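Local coordinates for protein tudor (PDB 3NTK) that probably binds methylated arginines of the Piwi protein Aubergine through its last extended Tudor domain, serving germ-cell formation and transposon control, at residues 56-67 / 80-91; 109-117 / 143-154. One frame throughout, in Å; residues are numbered along the deposited sequence.

Overall arrangement
Interaction 1 comes first along the chain and closes before interaction 2 begins; their centres are 24 Å apart, on opposite sides of the chain's centre, and their nearest atoms, about 6 Å apart, do not touch. Interaction 1 joins strands of the four-stranded antiparallel sheet 53-58, 63-72, 78-82 and 87-95, the canonical Tudor core. Interaction 2 pairs strands 109-113 and 151-157 of the other, mixed sheet, which also takes in the early strands 4-11 and 16-21. The chain thus starts in one lobe, builds the Tudor core and returns to finish the first lobe, an arrangement characteristic of an extended Tudor domain, with its OB-fold and Tudor module joined in one unit.

Interaction 1. Residues 56-67 / 80-91; sequences AQFPEDEVFYRA and VHFIDFGNNAVT
Ala67 and Phe82 bring the two backbones together, their CA atoms 4.4 Å apart, where the short strands 63-67 and 80-82 cross with N-to-C directions 105° apart. Phe82 then fills the angle between the two strands of 56-67. Its CD1 packs 3.5 Å from Tyr65 CB, its CZ rests against Phe58 CB, and its rim meets the carbonyl oxygens of Ala56 and Arg66 near the ring plane. Tyr65 presents an edge to one face of Phe82, the planes 67° apart, which makes this an edge-to-face pair; Val80 CG2 covers the opposite face. Beyond it, Tyr65 CD1 approaches Phe85 CE1 to 3.5 Å, the rings obliquely inclined, while its OH donates to Asp61 OD2. Over the face of Phe58 sits the amide of Asn87, with ND2 3.4 Å from CZ and its plane steeply tilted to the ring.

Two polar contacts flank this cluster. Thr91 OG1 donates to Gln57 O over 2.8 Å, in the carbonyl plane; lying anti to its own backbone N (chi1 -177°), the hydroxyl faces that strand, and it also accepts from Gln93 N. Arg66 grips Asp84 side-on, NE to OD2 at 2.9 Å and NH2 to OD1 at 2.9 Å, each oxygen using its syn lone pair and the two planes nearly coplanar. Ile83 CD1 lies over the guanidinium, Tyr107 N also reaches Asp84 OD1, and one water bridges Arg66 O to Asp84 N.

Phe58, Tyr65, Phe82, Phe85 and Asn87 are consistent with the aromatic cage that takes up dimethylarginine in related extended Tudor domains. Such a cluster would probably offer a methylated guanidinium electron-rich ring faces, with the walls held by ring packing and the loop at Phe85 probably steadied by the buried ion pair.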
loop_
_atom_site.group_PDB
_atom_site.type_symbol
_atom_site.label_atom_id
_atom_site.label_comp_id
_atom_site.label_asym_id
_atom_site.label_seq_id
_atom_site.Cartn_x
_atom_site.Cartn_y
_atom_site.Cartn_z
ATOM N N ALA A 56 -13.056 5.129 -4.928
ATOM C CA ALA A 56 -13.225 4.294 -6.104
ATOM C C ALA A 56 -13.462 2.839 -5.727
ATOM O O ALA A 56 -12.992 2.363 -4.695
ATOM C CB ALA A 56 -11.996 4.414 -7.004
ATOM N N GLN A 57 -14.193 2.129 -6.576
ATOM C CA GLN A 57 -14.486 0.735 -6.302
ATOM C C GLN A 57 -13.458 -0.192 -6.940
ATOM O O GLN A 57 -13.119 -0.049 -8.110
ATOM C CB GLN A 57 -15.886 0.386 -6.813
ATOM C CG GLN A 57 -16.304 -1.037 -6.511
ATOM C CD GLN A 57 -17.717 -1.330 -6.974
ATOM O OE1 GLN A 57 -18.043 -1.169 -8.151
ATOM N NE2 GLN A 57 -18.564 -1.755 -6.047
ATOM N N PHE A 58 -12.955 -1.128 -6.147
ATOM C CA PHE A 58 -11.990 -2.117 -6.617
ATOM C C PHE A 58 -12.851 -3.244 -7.188
ATOM O O PHE A 58 -13.508 -3.962 -6.441
ATOM C CB PHE A 58 -11.155 -2.617 -5.432
ATOM C CG PHE A 58 -10.097 -3.623 -5.800
ATOM C CD1 PHE A 58 -9.516 -3.626 -7.063
ATOM C CD2 PHE A 58 -9.637 -4.530 -4.853
ATOM C CE1 PHE A 58 -8.484 -4.520 -7.377
ATOM C CE2 PHE A 58 -8.605 -5.429 -5.154
ATOM C CZ PHE A 58 -8.030 -5.420 -6.417
ATOM N N PRO A 59 -12.861 -3.401 -8.521
ATOM C CA PRO A 59 -13.641 -4.427 -9.230
ATOM C C PRO A 59 -13.512 -5.848 -8.698
ATOM O O PRO A 59 -14.475 -6.612 -8.702
ATOM C CB PRO A 59 -13.134 -4.312 -10.664
ATOM C CG PRO A 59 -12.781 -2.862 -10.776
ATOM C CD PRO A 59 -12.053 -2.623 -9.475
ATOM N N GLU A 60 -12.315 -6.200 -8.247
ATOM C CA GLU A 60 -12.046 -7.537 -7.735
ATOM C C GLU A 60 -12.699 -7.795 -6.381
ATOM O O GLU A 60 -13.053 -8.931 -6.052
ATOM C CB GLU A 60 -10.535 -7.732 -7.619
ATOM C CG GLU A 60 -10.101 -9.133 -7.257
ATOM C CD GLU A 60 -8.608 -9.217 -7.016
ATOM O OE1 GLU A 60 -7.838 -8.854 -7.930
ATOM O OE2 GLU A 60 -8.209 -9.640 -5.910
ATOM N N ASP A 61 -12.871 -6.730 -5.608
ATOM C CA ASP A 61 -13.442 -6.820 -4.269
ATOM C C ASP A 61 -14.835 -6.194 -4.205
ATOM O O ASP A 61 -15.644 -6.537 -3.342
ATOM C CB ASP A 61 -12.501 -6.095 -3.297
ATOM C CG ASP A 61 -12.428 -6.758 -1.942
ATOM O OD1 ASP A 61 -12.371 -8.007 -1.890
ATOM O OD2 ASP A 61 -12.405 -6.029 -0.927
ATOM N N GLU A 62 -15.103 -5.279 -5.131
ATOM C CA GLU A 62 -16.369 -4.555 -5.192
ATOM C C GLU A 62 -16.535 -3.647 -3.975
ATOM O O GLU A 62 -17.633 -3.199 -3.665
ATOM C CB GLU A 62 -17.556 -5.521 -5.293
ATOM C CG GLU A 62 -17.607 -6.289 -6.603
ATOM C CD GLU A 62 -18.967 -6.909 -6.866
ATOM O OE1 GLU A 62 -19.452 -7.682 -6.010
ATOM O OE2 GLU A 62 -19.552 -6.624 -7.934
ATOM N N VAL A 63 -15.427 -3.373 -3.294
ATOM C CA VAL A 63 -15.430 -2.510 -2.115
ATOM C C VAL A 63 -14.914 -1.122 -2.507
ATOM O O VAL A 63 -14.080 -1.011 -3.396
ATOM C CB VAL A 63 -14.506 -3.085 -1.016
ATOM C CG1 VAL A 63 -14.453 -2.138 0.175
ATOM C CG2 VAL A 63 -15.002 -4.460 -0.586
ATOM N N PHE A 64 -15.416 -0.071 -1.863
ATOM C CA PHE A 64 -14.944 1.282 -2.165
ATOM C C PHE A 64 -13.789 1.674 -1.238
ATOM O O PHE A 64 -13.853 1.461 -0.024
ATOM C CB PHE A 64 -16.078 2.306 -2.038
ATOM C CG PHE A 64 -17.030 2.302 -3.200
ATOM C CD1 PHE A 64 -18.141 1.468 -3.205
ATOM C CD2 PHE A 64 -16.795 3.109 -4.309
ATOM C CE1 PHE A 64 -19.007 1.432 -4.297
ATOM C CE2 PHE A 64 -17.655 3.081 -5.409
ATOM C CZ PHE A 64 -18.762 2.239 -5.399
ATOM N N TYR A 65 -12.740 2.252 -1.823
ATOM C CA TYR A 65 -11.548 2.679 -1.081
ATOM C C TYR A 65 -11.110 4.082 -1.512
ATOM O O TYR A 65 -11.510 4.571 -2.579
ATOM C CB TYR A 65 -10.361 1.760 -1.386
ATOM C CG TYR A 65 -10.544 0.294 -1.087
ATOM C CD1 TYR A 65 -10.508 -0.181 0.224
ATOM C CD2 TYR A 65 -10.710 -0.626 -2.118
ATOM C CE1 TYR A 65 -10.627 -1.547 0.500
ATOM C CE2 TYR A 65 -10.832 -1.993 -1.853
ATOM C CZ TYR A 65 -10.788 -2.443 -0.546
ATOM O OH TYR A 65 -10.897 -3.792 -0.289
ATOM N N ARG A 66 -10.268 4.716 -0.697
ATOM C CA ARG A 66 -9.740 6.030 -1.063
ATOM C C ARG A 66 -8.806 5.735 -2.228
ATOM O O ARG A 66 -8.056 4.749 -2.205
ATOM C CB ARG A 66 -8.952 6.669 0.092
ATOM C CG ARG A 66 -9.799 7.036 1.314
ATOM C CD ARG A 66 -9.118 8.106 2.167
ATOM N NE ARG A 66 -7.868 7.629 2.755
ATOM C CZ ARG A 66 -7.014 8.396 3.427
ATOM N NH1 ARG A 66 -7.267 9.688 3.601
ATOM N NH2 ARG A 66 -5.902 7.869 3.928
ATOM N N ALA A 67 -8.830 6.586 -3.246
ATOM C CA ALA A 67 -8.003 6.347 -4.410
ATOM C C ALA A 67 -7.509 7.617 -5.090
ATOM O O ALA A 67 -8.136 8.677 -5.004
ATOM C CB ALA A 67 -8.783 5.500 -5.413
ATOM N N VAL A 80 -6.378 3.605 -11.099
ATOM C CA VAL A 80 -6.239 4.278 -9.822
ATOM C C VAL A 80 -5.292 3.538 -8.898
ATOM O O VAL A 80 -4.979 2.367 -9.111
ATOM C CB VAL A 80 -7.600 4.418 -9.102
ATOM C CG1 VAL A 80 -8.595 5.128 -10.008
ATOM C CG2 VAL A 80 -8.126 3.042 -8.698
ATOM N N HIS A 81 -4.834 4.246 -7.879
ATOM C CA HIS A 81 -3.954 3.681 -6.874
ATOM C C HIS A 81 -4.688 3.807 -5.549
ATOM O O HIS A 81 -5.041 4.915 -5.134
ATOM C CB HIS A 81 -2.641 4.456 -6.804
ATOM C CG HIS A 81 -1.681 3.914 -5.794
ATOM N ND1 HIS A 81 -1.521 4.470 -4.544
ATOM C CD2 HIS A 81 -0.861 2.837 -5.835
ATOM C CE1 HIS A 81 -0.642 3.760 -3.859
ATOM N NE2 HIS A 81 -0.226 2.763 -4.620
ATOM N N PHE A 82 -4.943 2.677 -4.896
ATOM C CA PHE A 82 -5.630 2.692 -3.611
ATOM C C PHE A 82 -4.587 3.017 -2.550
ATOM O O PHE A 82 -3.824 2.159 -2.105
ATOM C CB PHE A 82 -6.301 1.339 -3.383
ATOM C CG PHE A 82 -7.400 1.056 -4.369
ATOM C CD1 PHE A 82 -8.570 1.812 -4.356
ATOM C CD2 PHE A 82 -7.258 0.061 -5.330
ATOM C CE1 PHE A 82 -9.586 1.578 -5.291
ATOM C CE2 PHE A 82 -8.265 -0.178 -6.267
ATOM C CZ PHE A 82 -9.431 0.583 -6.244
ATOM N N ILE A 83 -4.560 4.285 -2.157
ATOM C CA ILE A 83 -3.563 4.776 -1.217
ATOM C C ILE A 83 -3.432 4.072 0.125
ATOM O O ILE A 83 -2.362 4.096 0.734
ATOM C CB ILE A 83 -3.752 6.281 -0.957
ATOM C CG1 ILE A 83 -5.092 6.538 -0.265
ATOM C CG2 ILE A 83 -3.666 7.042 -2.280
ATOM C CD1 ILE A 83 -5.243 7.977 0.215
ATOM N N ASP A 84 -4.496 3.444 0.601
ATOM C CA ASP A 84 -4.402 2.780 1.892
ATOM C C ASP A 84 -4.037 1.305 1.777
ATOM O O ASP A 84 -3.784 0.650 2.785
ATOM C CB ASP A 84 -5.708 2.948 2.669
ATOM C CG ASP A 84 -6.057 4.412 2.898
ATOM O OD1 ASP A 84 -5.131 5.189 3.228
ATOM O OD2 ASP A 84 -7.243 4.784 2.748
ATOM N N PHE A 85 -3.980 0.794 0.551
ATOM C CA PHE A 85 -3.659 -0.616 0.347
ATOM C C PHE A 85 -2.539 -0.893 -0.648
ATOM O O PHE A 85 -2.175 -2.048 -0.886
ATOM C CB PHE A 85 -4.931 -1.379 -0.032
ATOM C CG PHE A 85 -5.970 -1.368 1.052
ATOM C CD1 PHE A 85 -6.807 -0.269 1.222
ATOM C CD2 PHE A 85 -6.060 -2.425 1.953
ATOM C CE1 PHE A 85 -7.715 -0.219 2.276
ATOM C CE2 PHE A 85 -6.961 -2.385 3.009
ATOM C CZ PHE A 85 -7.792 -1.278 3.173
ATOM N N GLY A 86 -1.999 0.169 -1.233
ATOM C CA GLY A 86 -0.885 0.037 -2.155
ATOM C C GLY A 86 -1.043 -0.654 -3.498
ATOM O O GLY A 86 -0.042 -0.869 -4.182
ATOM N N ASN A 87 -2.272 -0.982 -3.884
ATOM C CA ASN A 87 -2.512 -1.658 -5.158
ATOM C C ASN A 87 -3.158 -0.756 -6.209
ATOM O O ASN A 87 -3.852 0.203 -5.873
ATOM C CB ASN A 87 -3.365 -2.911 -4.946
ATOM C CG ASN A 87 -4.782 -2.584 -4.518
ATOM O OD1 ASN A 87 -4.999 -1.847 -3.556
ATOM N ND2 ASN A 87 -5.758 -3.134 -5.232
ATOM N N ASN A 88 -2.928 -1.072 -7.481
ATOM C CA ASN A 88 -3.511 -0.308 -8.577
ATOM C C ASN A 88 -4.524 -1.165 -9.321
ATOM O O ASN A 88 -4.396 -2.388 -9.380
ATOM C CB ASN A 88 -2.424 0.148 -9.553
ATOM C CG ASN A 88 -1.527 1.213 -8.964
ATOM O OD1 ASN A 88 -1.035 1.072 -7.852
ATOM N ND2 ASN A 88 -1.307 2.283 -9.712
ATOM N N ALA A 89 -5.529 -0.516 -9.894
ATOM C CA ALA A 89 -6.557 -1.229 -10.634
ATOM C C ALA A 89 -7.314 -0.266 -11.527
ATOM O O ALA A 89 -7.341 0.938 -11.276
ATOM C CB ALA A 89 -7.516 -1.902 -9.669
ATOM N N VAL A 90 -7.912 -0.805 -12.582
ATOM C CA VAL A 90 -8.694 -0.004 -13.512
ATOM C C VAL A 90 -10.135 -0.119 -13.041
ATOM O O VAL A 90 -10.611 -1.220 -12.769
ATOM C CB VAL A 90 -8.594 -0.554 -14.950
ATOM C CG1 VAL A 90 -9.493 0.252 -15.879
ATOM C CG2 VAL A 90 -7.148 -0.502 -15.429
ATOM N N THR A 91 -10.819 1.013 -12.930
ATOM C CA THR A 91 -12.205 1.013 -12.475
ATOM C C THR A 91 -13.029 2.076 -13.191
ATOM O O THR A 91 -12.483 2.945 -13.860
ATOM C CB THR A 91 -12.286 1.254 -10.950
ATOM O OG1 THR A 91 -13.652 1.186 -10.523
ATOM C CG2 THR A 91 -11.714 2.619 -10.590
HETATM O O HOH W 1 -7.081 2.937 -0.351
HETATM O O HOH W 2 -9.193 3.306 1.694
#

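Interaction 2. Residues 109-117 / 143-154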
loop_
_atom_site.group_PDB
_atom_site.type_symbol
_atom_site.label_atom_id
_atom_site.label_comp_id
_atom_site.label_asym_id
_atom_site.label_seq_id
_atom_site.Cartn_x
_atom_site.Cartn_y
_atom_site.Cartn_z
ATOM N N ARG A 109 2.390 2.304 2.849
ATOM C CA ARG A 109 3.630 3.026 2.600
ATOM C C ARG A 109 4.502 2.327 1.589
ATOM O O ARG A 109 4.696 1.115 1.662
ATOM C CB ARG A 109 4.416 3.181 3.896
ATOM C CG ARG A 109 3.629 3.838 4.986
ATOM C CD ARG A 109 4.490 4.099 6.193
ATOM N NE ARG A 109 3.685 4.601 7.298
ATOM C CZ ARG A 109 4.193 5.113 8.411
ATOM N NH1 ARG A 109 5.510 5.193 8.563
ATOM N NH2 ARG A 109 3.383 5.536 9.370
ATOM N N HIS A 110 5.017 3.093 0.634
ATOM C CA HIS A 110 5.900 2.529 -0.362
ATOM C C HIS A 110 7.286 2.425 0.270
ATOM O O HIS A 110 7.741 3.351 0.960
ATOM C CB HIS A 110 5.962 3.415 -1.611
ATOM C CG HIS A 110 6.785 2.828 -2.714
ATOM N ND1 HIS A 110 7.951 3.411 -3.164
ATOM C CD2 HIS A 110 6.638 1.683 -3.425
ATOM C CE1 HIS A 110 8.487 2.649 -4.103
ATOM N NE2 HIS A 110 7.711 1.596 -4.280
ATOM N N CYS A 111 7.947 1.297 0.027
ATOM C CA CYS A 111 9.280 1.028 0.563
ATOM C C CYS A 111 10.186 0.409 -0.481
ATOM O O CYS A 111 9.719 -0.180 -1.457
ATOM C CB CYS A 111 9.218 0.015 1.712
ATOM S SG CYS A 111 8.212 0.430 3.122
ATOM N N GLU A 112 11.492 0.533 -0.257
ATOM C CA GLU A 112 12.479 -0.092 -1.124
ATOM C C GLU A 112 13.603 -0.530 -0.197
ATOM O O GLU A 112 13.997 0.205 0.706
ATOM C CB GLU A 112 12.996 0.855 -2.218
ATOM C CG GLU A 112 13.788 2.067 -1.780
ATOM C CD GLU A 112 14.377 2.819 -2.974
ATOM O OE1 GLU A 112 13.618 3.102 -3.928
ATOM O OE2 GLU A 112 15.591 3.136 -2.968
ATOM N N LEU A 113 14.097 -1.742 -0.406
ATOM C CA LEU A 113 15.152 -2.265 0.445
ATOM C C LEU A 113 16.507 -1.628 0.234
ATOM O O LEU A 113 16.868 -1.239 -0.877
ATOM C CB LEU A 113 15.320 -3.774 0.241
ATOM C CG LEU A 113 14.298 -4.739 0.839
ATOM C CD1 LEU A 113 14.758 -6.170 0.576
ATOM C CD2 LEU A 113 14.164 -4.486 2.327
ATOM N N ASP A 114 17.245 -1.521 1.332
ATOM C CA ASP A 114 18.612 -1.025 1.301
ATOM C C ASP A 114 19.251 -2.196 0.550
ATOM O O ASP A 114 19.313 -3.304 1.074
ATOM C CB ASP A 114 19.149 -0.951 2.731
ATOM C CG ASP A 114 20.655 -0.765 2.798
ATOM O OD1 ASP A 114 21.341 -0.881 1.759
ATOM O OD2 ASP A 114 21.151 -0.509 3.914
ATOM N N ALA A 115 19.706 -1.955 -0.674
ATOM C CA ALA A 115 20.280 -3.013 -1.498
ATOM C C ALA A 115 21.464 -3.787 -0.900
ATOM O O ALA A 115 21.737 -4.917 -1.304
ATOM C CB ALA A 115 20.664 -2.439 -2.869
ATOM N N SER A 116 22.159 -3.201 0.065
ATOM C CA SER A 116 23.312 -3.877 0.657
ATOM C C SER A 116 22.935 -4.970 1.664
ATOM O O SER A 116 23.788 -5.759 2.074
ATOM C CB SER A 116 24.200 -2.856 1.362
ATOM O OG SER A 116 23.560 -2.362 2.526
ATOM N N THR A 117 21.664 -5.018 2.051
ATOM C CA THR A 117 21.204 -5.985 3.051
ATOM C C THR A 117 20.805 -7.364 2.536
ATOM O O THR A 117 20.511 -8.257 3.329
ATOM C CB THR A 117 20.019 -5.422 3.851
ATOM O OG1 THR A 117 18.921 -5.173 2.966
ATOM C CG2 THR A 117 20.413 -4.123 4.540
ATOM N N LEU A 143 15.424 3.617 7.404
ATOM C CA LEU A 143 16.702 4.301 7.315
ATOM C C LEU A 143 16.529 5.730 6.831
ATOM O O LEU A 143 17.324 6.608 7.167
ATOM C CB LEU A 143 17.640 3.540 6.372
ATOM C CG LEU A 143 17.872 2.065 6.716
ATOM C CD1 LEU A 143 18.815 1.449 5.694
ATOM C CD2 LEU A 143 18.449 1.942 8.112
ATOM N N ALA A 144 15.489 5.963 6.038
ATOM C CA ALA A 144 15.225 7.290 5.517
ATOM C C ALA A 144 13.927 7.344 4.729
ATOM O O ALA A 144 13.368 6.314 4.341
ATOM C CB ALA A 144 16.378 7.734 4.629
ATOM N N THR A 145 13.451 8.562 4.510
ATOM C CA THR A 145 12.238 8.793 3.743
ATOM C C THR A 145 12.645 9.744 2.623
ATOM O O THR A 145 13.102 10.857 2.884
ATOM C CB THR A 145 11.144 9.430 4.617
ATOM O OG1 THR A 145 10.771 8.510 5.650
ATOM C CG2 THR A 145 9.918 9.773 3.781
ATOM N N LYS A 146 12.506 9.285 1.382
ATOM C CA LYS A 146 12.871 10.077 0.211
ATOM C C LYS A 146 11.921 11.238 -0.032
ATOM O O LYS A 146 10.836 11.296 0.540
ATOM C CB LYS A 146 12.884 9.202 -1.043
ATOM C CG LYS A 146 13.869 8.053 -1.018
ATOM C CD LYS A 146 13.723 7.249 -2.296
ATOM C CE LYS A 146 14.778 6.177 -2.426
ATOM N NZ LYS A 146 14.627 5.493 -3.734
ATOM N N GLY A 147 12.338 12.157 -0.898
ATOM C CA GLY A 147 11.504 13.301 -1.216
ATOM C C GLY A 147 10.177 12.893 -1.832
ATOM O O GLY A 147 9.234 13.681 -1.869
ATOM N N THR A 148 10.100 11.656 -2.315
ATOM C CA THR A 148 8.879 11.138 -2.929
ATOM C C THR A 148 7.962 10.483 -1.898
ATOM O O THR A 148 6.828 10.108 -2.210
ATOM C CB THR A 148 9.201 10.086 -3.999
ATOM O OG1 THR A 148 9.949 9.018 -3.400
ATOM C CG2 THR A 148 10.008 10.702 -5.127
ATOM N N GLY A 149 8.459 10.338 -0.676
ATOM C CA GLY A 149 7.667 9.729 0.374
ATOM C C GLY A 149 8.056 8.283 0.620
ATOM O O GLY A 149 7.669 7.693 1.626
ATOM N N THR A 150 8.826 7.715 -0.302
ATOM C CA THR A 150 9.263 6.327 -0.186
ATOM C C THR A 150 10.249 6.122 0.960
ATOM O O THR A 150 11.161 6.928 1.149
ATOM C CB THR A 150 9.940 5.862 -1.483
ATOM O OG1 THR A 150 8.996 5.917 -2.560
ATOM C CG2 THR A 150 10.470 4.431 -1.333
ATOM N N HIS A 151 10.058 5.046 1.725
ATOM C CA HIS A 151 10.959 4.719 2.827
ATOM C C HIS A 151 12.038 3.753 2.343
ATOM O O HIS A 151 11.727 2.777 1.665
ATOM C CB HIS A 151 10.239 3.983 3.963
ATOM C CG HIS A 151 9.303 4.827 4.768
ATOM N ND1 HIS A 151 9.650 6.064 5.266
ATOM C CD2 HIS A 151 8.063 4.564 5.244
ATOM C CE1 HIS A 151 8.665 6.527 6.014
ATOM N NE2 HIS A 151 7.690 5.635 6.018
ATOM N N VAL A 152 13.294 4.019 2.691
ATOM C CA VAL A 152 14.380 3.093 2.362
ATOM C C VAL A 152 14.462 2.308 3.666
ATOM O O VAL A 152 14.646 2.893 4.726
ATOM C CB VAL A 152 15.714 3.806 2.105
ATOM C CG1 VAL A 152 16.830 2.763 1.932
ATOM C CG2 VAL A 152 15.603 4.674 0.853
ATOM N N VAL A 153 14.309 0.991 3.593
ATOM C CA VAL A 153 14.278 0.180 4.804
ATOM C C VAL A 153 15.133 -1.085 4.815
ATOM O O VAL A 153 15.670 -1.508 3.796
ATOM C CB VAL A 153 12.821 -0.278 5.100
ATOM C CG1 VAL A 153 11.866 0.913 5.051
ATOM C CG2 VAL A 153 12.392 -1.344 4.081
ATOM N N ARG A 154 15.248 -1.671 6.003
ATOM C CA ARG A 154 15.937 -2.939 6.203
ATOM C C ARG A 154 14.793 -3.819 6.685
ATOM O O ARG A 154 14.040 -3.431 7.583
ATOM C CB ARG A 154 17.015 -2.836 7.279
ATOM C CG ARG A 154 18.251 -2.089 6.835
ATOM C CD ARG A 154 19.246 -1.978 7.974
ATOM N NE ARG A 154 20.327 -1.052 7.653
ATOM C CZ ARG A 154 21.156 -0.533 8.553
ATOM N NH1 ARG A 154 21.032 -0.852 9.834
ATOM N NH2 ARG A 154 22.103 0.313 8.174
HETATM O O HOH W 3 6.428 5.445 2.302
#
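Parallel strand pairing joins Cys111 to His151, Glu112 to Val152 and Leu113 to Val153, setting strand 109-113 beside strand 151-154 in the mixed sheet. The evidence is an alternating bond pattern: His151 N donates to His110 O (3.0 Å), Glu112 N to His151 O (3.0 Å), Val153 N to Glu112 O (3.0 Å) and Asp114 N to Val153 O (2.9 Å). On one face Cys111 SG touches Val153 CG1, and Leu113 CD2 meets Val153 CG2; Phe17 of strand 16-21 packs against Cys111 and Leu113.

At one end, His110 ND1 and Thr150 OG1 are hydrogen-bonded 2.8 Å apart, the hydroxyl lying at the ring's edge; CG anti to the backbone N (chi1 -176°) swings the imidazole there, and Ser16 OG holds its NE2. At the other end Asp114 OD1 takes both N and OG of Ser116 from one face of its carboxylate, an Asx turn. Its OD2 lies 3.5 Å from Leu143 CD1 and makes a long salt bridge with Arg154 NE (3.9 Å), while Glu141 pairs with Arg154 NH1. A leucine in place of Asp114 would probably leave Ser116 N and OG without their shared acceptor, undoing the Asx turn, and cost Arg154 its long contact at NE.

A classic beta bulge, Leu143 and Ala144 both facing Val152, interrupts the regular pairing of the adjoining hairpin. Such a parallel pair, with helix 120-131 following its first strand, is the third-to-fifth strand closure typical of the OB-fold.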